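Local coordinates for protein nucleoporin NUP170 (Chaetomium thermophilum, PDB 5HAX) that is a scaffold nucleoporin of the nuclear pore complex, probably part of its inner ring, with a beta-propeller and a helical region, at residues Y38-S43 and P351-T356; G316-L321 and Y425-T430. All coordinates share one frame; numbering follows the deposited sequence.

Contact 1 (Y38-S43 and P351-T356)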
# COMPACT_ATOMS: atom_id res chain seq x y z
N TYR A 38 0.65 22.01 2.49
CA TYR A 38 0.67 21.12 3.64
C TYR A 38 -0.29 21.63 4.70
O TYR A 38 -0.45 22.84 4.87
CB TYR A 38 2.07 21.01 4.28
CG TYR A 38 3.15 20.41 3.41
CD1 TYR A 38 3.40 19.04 3.42
CD2 TYR A 38 3.96 21.22 2.62
CE1 TYR A 38 4.40 18.50 2.64
CE2 TYR A 38 4.96 20.68 1.83
CZ TYR A 38 5.18 19.32 1.85
OH TYR A 38 6.17 18.78 1.08
N GLU A 39 -0.92 20.70 5.40
CA GLU A 39 -1.50 20.96 6.71
C GLU A 39 -0.76 20.07 7.70
O GLU A 39 -0.87 18.84 7.65
CB GLU A 39 -3.00 20.70 6.75
CG GLU A 39 -3.66 21.25 8.01
CD GLU A 39 -5.14 20.91 8.11
OE1 GLU A 39 -5.73 20.51 7.09
OE2 GLU A 39 -5.70 21.05 9.21
N MET A 40 0.02 20.69 8.59
CA MET A 40 0.83 19.96 9.55
C MET A 40 0.02 19.68 10.81
O MET A 40 -0.78 20.51 11.25
CB MET A 40 2.08 20.76 9.91
CG MET A 40 3.06 20.93 8.76
SD MET A 40 3.74 19.37 8.16
CE MET A 40 4.61 18.79 9.62
N GLN A 41 0.24 18.50 11.38
CA GLN A 41 -0.44 18.06 12.60
C GLN A 41 0.60 17.65 13.63
O GLN A 41 1.60 17.01 13.29
CB GLN A 41 -1.39 16.89 12.33
CG GLN A 41 -2.39 17.13 11.21
CD GLN A 41 -3.45 18.15 11.57
OE1 GLN A 41 -3.48 18.67 12.68
NE2 GLN A 41 -4.32 18.46 10.61
N SER A 42 0.35 18.01 14.88
CA SER A 42 1.19 17.53 15.96
C SER A 42 1.06 16.01 16.07
O SER A 42 -0.00 15.44 15.83
CB SER A 42 0.80 18.20 17.28
OG SER A 42 1.76 17.94 18.29
N SER A 43 2.17 15.35 16.42
CA SER A 43 2.18 13.89 16.45
C SER A 43 1.24 13.34 17.52
O SER A 43 0.74 12.22 17.38
CB SER A 43 3.59 13.37 16.68
OG SER A 43 4.13 13.87 17.89
N PRO A 351 7.79 21.19 3.56
CA PRO A 351 7.00 22.01 4.48
C PRO A 351 7.90 22.97 5.24
O PRO A 351 9.13 22.86 5.22
CB PRO A 351 6.37 20.98 5.41
CG PRO A 351 7.42 19.91 5.50
CD PRO A 351 8.03 19.84 4.12
N ARG A 352 7.28 23.92 5.94
CA ARG A 352 8.01 24.94 6.69
C ARG A 352 8.03 24.67 8.19
O ARG A 352 9.03 24.96 8.85
CB ARG A 352 7.41 26.32 6.43
CG ARG A 352 8.24 27.46 7.01
CD ARG A 352 8.03 28.75 6.23
NE ARG A 352 8.75 28.75 4.96
CZ ARG A 352 10.00 29.18 4.79
NH1 ARG A 352 10.69 29.66 5.81
NH2 ARG A 352 10.55 29.13 3.58
N GLU A 353 6.95 24.12 8.75
CA GLU A 353 6.88 23.89 10.19
C GLU A 353 7.93 22.88 10.64
O GLU A 353 8.03 21.78 10.08
CB GLU A 353 5.48 23.40 10.57
CG GLU A 353 4.84 24.16 11.71
CD GLU A 353 3.65 23.43 12.30
OE1 GLU A 353 3.85 22.37 12.93
OE2 GLU A 353 2.51 23.92 12.14
N SER A 354 8.71 23.26 11.65
CA SER A 354 9.67 22.38 12.29
C SER A 354 9.06 21.73 13.52
O SER A 354 8.09 22.23 14.09
CB SER A 354 10.93 23.16 12.68
OG SER A 354 11.78 23.36 11.56
N PRO A 355 9.62 20.60 13.96
CA PRO A 355 9.08 19.93 15.16
C PRO A 355 9.37 20.75 16.41
O PRO A 355 10.43 21.36 16.54
CB PRO A 355 9.82 18.59 15.17
CG PRO A 355 11.09 18.85 14.44
CD PRO A 355 10.77 19.88 13.39
N THR A 356 8.41 20.74 17.34
CA THR A 356 8.53 21.51 18.57
C THR A 356 7.95 20.73 19.74
O THR A 356 7.01 19.95 19.59
CB THR A 356 7.80 22.87 18.46
OG1 THR A 356 6.45 22.65 18.05
CG2 THR A 356 8.50 23.77 17.46
O HOH W 1 4.07 19.99 18.41

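Contact 2 (G316-L321 and Y425-T430)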
# COMPACT_ATOMS: atom_id res chain seq x y z
N GLY A 316 15.38 18.01 0.64
CA GLY A 316 14.01 17.64 0.94
C GLY A 316 13.02 17.86 -0.18
O GLY A 316 11.81 17.76 0.06
N CYS A 317 13.48 18.16 -1.39
CA CYS A 317 12.58 18.34 -2.52
C CYS A 317 12.26 16.99 -3.14
O CYS A 317 13.15 16.17 -3.36
CB CYS A 317 13.21 19.26 -3.57
SG CYS A 317 13.54 20.94 -2.98
N ARG A 318 10.98 16.77 -3.42
CA ARG A 318 10.52 15.57 -4.12
C ARG A 318 10.35 15.93 -5.59
O ARG A 318 9.47 16.71 -5.95
CB ARG A 318 9.22 15.05 -3.52
CG ARG A 318 9.41 14.22 -2.26
CD ARG A 318 8.08 13.91 -1.58
NE ARG A 318 7.62 15.01 -0.74
CZ ARG A 318 6.40 15.09 -0.22
NH1 ARG A 318 6.08 16.13 0.55
NH2 ARG A 318 5.50 14.15 -0.45
N LEU A 319 11.21 15.34 -6.43
CA LEU A 319 11.18 15.55 -7.87
C LEU A 319 10.39 14.42 -8.52
O LEU A 319 10.76 13.25 -8.37
CB LEU A 319 12.59 15.60 -8.45
CG LEU A 319 13.64 16.41 -7.67
CD1 LEU A 319 15.00 16.28 -8.34
CD2 LEU A 319 13.23 17.87 -7.56
N PHE A 320 9.32 14.76 -9.22
CA PHE A 320 8.47 13.78 -9.89
C PHE A 320 8.75 13.82 -11.39
O PHE A 320 8.53 14.85 -12.04
CB PHE A 320 7.00 14.04 -9.60
CG PHE A 320 6.61 13.72 -8.19
CD1 PHE A 320 6.10 12.47 -7.86
CD2 PHE A 320 6.77 14.66 -7.18
CE1 PHE A 320 5.75 12.17 -6.56
CE2 PHE A 320 6.42 14.36 -5.88
CZ PHE A 320 5.92 13.11 -5.57
N LEU A 321 9.23 12.70 -11.94
CA LEU A 321 9.66 12.63 -13.32
C LEU A 321 8.72 11.76 -14.14
O LEU A 321 8.33 10.67 -13.71
CB LEU A 321 11.08 12.06 -13.43
CG LEU A 321 12.16 12.87 -12.72
CD1 LEU A 321 12.54 12.20 -11.42
CD2 LEU A 321 13.37 13.07 -13.63
N TYR A 425 -1.57 19.04 -5.05
CA TYR A 425 -1.05 17.95 -4.22
C TYR A 425 -1.13 18.34 -2.74
O TYR A 425 -0.13 18.57 -2.06
CB TYR A 425 0.38 17.61 -4.64
CG TYR A 425 0.99 16.39 -3.98
CD1 TYR A 425 0.26 15.58 -3.12
CD2 TYR A 425 2.32 16.06 -4.21
CE1 TYR A 425 0.83 14.47 -2.52
CE2 TYR A 425 2.90 14.95 -3.62
CZ TYR A 425 2.15 14.16 -2.78
OH TYR A 425 2.73 13.07 -2.18
N PHE A 426 -2.36 18.41 -2.25
CA PHE A 426 -2.58 18.65 -0.83
C PHE A 426 -2.07 17.48 -0.01
O PHE A 426 -2.18 16.32 -0.41
CB PHE A 426 -4.07 18.88 -0.55
CG PHE A 426 -4.68 19.99 -1.35
CD1 PHE A 426 -4.39 21.31 -1.07
CD2 PHE A 426 -5.57 19.71 -2.38
CE1 PHE A 426 -4.96 22.34 -1.81
CE2 PHE A 426 -6.14 20.73 -3.12
CZ PHE A 426 -5.83 22.04 -2.83
N GLU A 427 -1.49 17.78 1.16
CA GLU A 427 -0.92 16.76 2.03
C GLU A 427 -1.23 17.05 3.49
O GLU A 427 -1.37 18.20 3.90
CB GLU A 427 0.61 16.66 1.86
CG GLU A 427 1.07 15.90 0.62
CD GLU A 427 2.56 15.65 0.61
OE1 GLU A 427 2.98 14.50 0.84
OE2 GLU A 427 3.33 16.61 0.37
N GLN A 428 -1.34 15.97 4.26
CA GLN A 428 -1.34 16.01 5.72
C GLN A 428 0.00 15.48 6.20
O GLN A 428 0.44 14.41 5.77
CB GLN A 428 -2.48 15.17 6.29
CG GLN A 428 -3.88 15.68 5.98
CD GLN A 428 -4.29 16.86 6.84
OE1 GLN A 428 -3.98 16.91 8.03
NE2 GLN A 428 -5.00 17.80 6.24
N GLY A 429 0.66 16.22 7.10
CA GLY A 429 2.00 15.87 7.54
C GLY A 429 2.14 15.90 9.05
O GLY A 429 1.31 16.47 9.76
N THR A 430 3.20 15.26 9.52
CA THR A 430 3.51 15.23 10.94
C THR A 430 4.98 14.86 11.13
O THR A 430 5.61 14.27 10.25
CB THR A 430 2.61 14.24 11.70
OG1 THR A 430 2.84 14.36 13.11
CG2 THR A 430 2.88 12.81 11.26
O HOH W 2 5.05 11.44 -2.01

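Contact 1 (Y38-S43 and P351-T356)
Tyr38 faces Pro351 with their CA atoms 6.4 Å apart and Met40 faces Glu353 at 7.2 Å between CA atoms, so the two chains run side by side in the same general direction. The contact belongs to the beta-propeller: strand 39-41 lies at the edge of a five-stranded sheet, parallel to strand 427-433, whereas the segment 351-356 is part of the long connection that leads from strand 341-348 of another sheet to strand 380-386 of this one. Packing of side chains dominates. Pro351 presents its CB to the middle of one face of the Tyr38 ring, a CH-pi contact in which CB stands 3.7 Å from the ring centroid and only 11° off its normal. The same proline reaches along the ring to the phenol end, with its CD 3.7 Å from Tyr38 CZ. Beyond it, the Tyr38 hydroxyl is hydrogen-bonded to the carbonyl of Phe349, which fixes the far end of the ring. An alanine in place of Tyr38 would take away both face and hydroxyl, and would probably leave the Pro351 ring without its aromatic support and the Phe349 carbonyl without this donor. Met40 continues the apolar layer. The bend at chi2 (-63°) brings its SD to 4.1 Å from Pro351 CB, while Phe405 and Trp431 of the sheet pack against it as well. The Glu353 side chain lies alongside Met40, the two pointing opposite ways, with Glu353 CB 3.9 Å from Met40 CG and the carboxylate beside Met40 CB, at the more exposed side of the contact. Farther along, a single water joins the two chains, donating to Ser42 OG at 3.1 Å and to the carbonyl O of Thr356 at 3.2 Å.

Contact 2 (G316-L321 and Y425-T430)
Arg318 and Glu427 reach for each other from two neighbouring sheets of the beta-propeller, bridging backbones whose nearest CA atoms, those of Arg318 and Tyr425, are 11.8 Å apart. The arginine leaves strand 318-324 with its CB directed toward 425-430, and the chain runs on through CG and CD in that direction, the side chain packing beside Met310 and Leu312 of strand 307-313. A bend at chi3 (-82°) then turns NE and CZ so that the guanidinium meets the carboxylate end-on, CZ lying 3.5 Å from Glu427 OE2. At the tip each terminal nitrogen takes one oxygen: NH2 gives a nearly straight bond to Glu427 OE1 (2.9 Å, 173°), in the guanidinium plane, whereas NH1 gives a more bent one to Glu427 OE2 at 2.8 Å. The two flat groups are twisted by 46°, so this two-pronged salt bridge is not coplanar. Glu427 OE2 also pairs with Lys348 and OE1 with Ser407; two positive partners in a buried setting would be expected to favour the ionised carboxylate. Beside the ion pair, Phe320 CZ touches Tyr425 CE2 at 4.0 Å, the two side chains crossing at about a right angle. Tyr425 OH comes close to Arg318 NH2 without a direct bond; a water takes up the link, accepting from Arg318 NH2 at 3.2 Å and donating to Tyr425 OH at 2.8 Å.

The two contacts lie 13 Å apart, centre to centre, on the same side of the chain's centre, and their segments alternate along it: 38-43, 316-321, 351-356, 425-430. They meet in one sheet, where strands 39-41 and 427-433 are neighbours; the backbone there is paired by a probable hydrogen bond from Gln41 N to Gly429 O, 2.8 Å long. Contact 2 spans from this sheet to the one containing strand 318-324, and contact 1 joins the edge of the sheet to the connection between those same two sheets. The N-terminal part of the chain is thereby built into two neighbouring blades of the propeller, since strand 33-35 borders the other sheet.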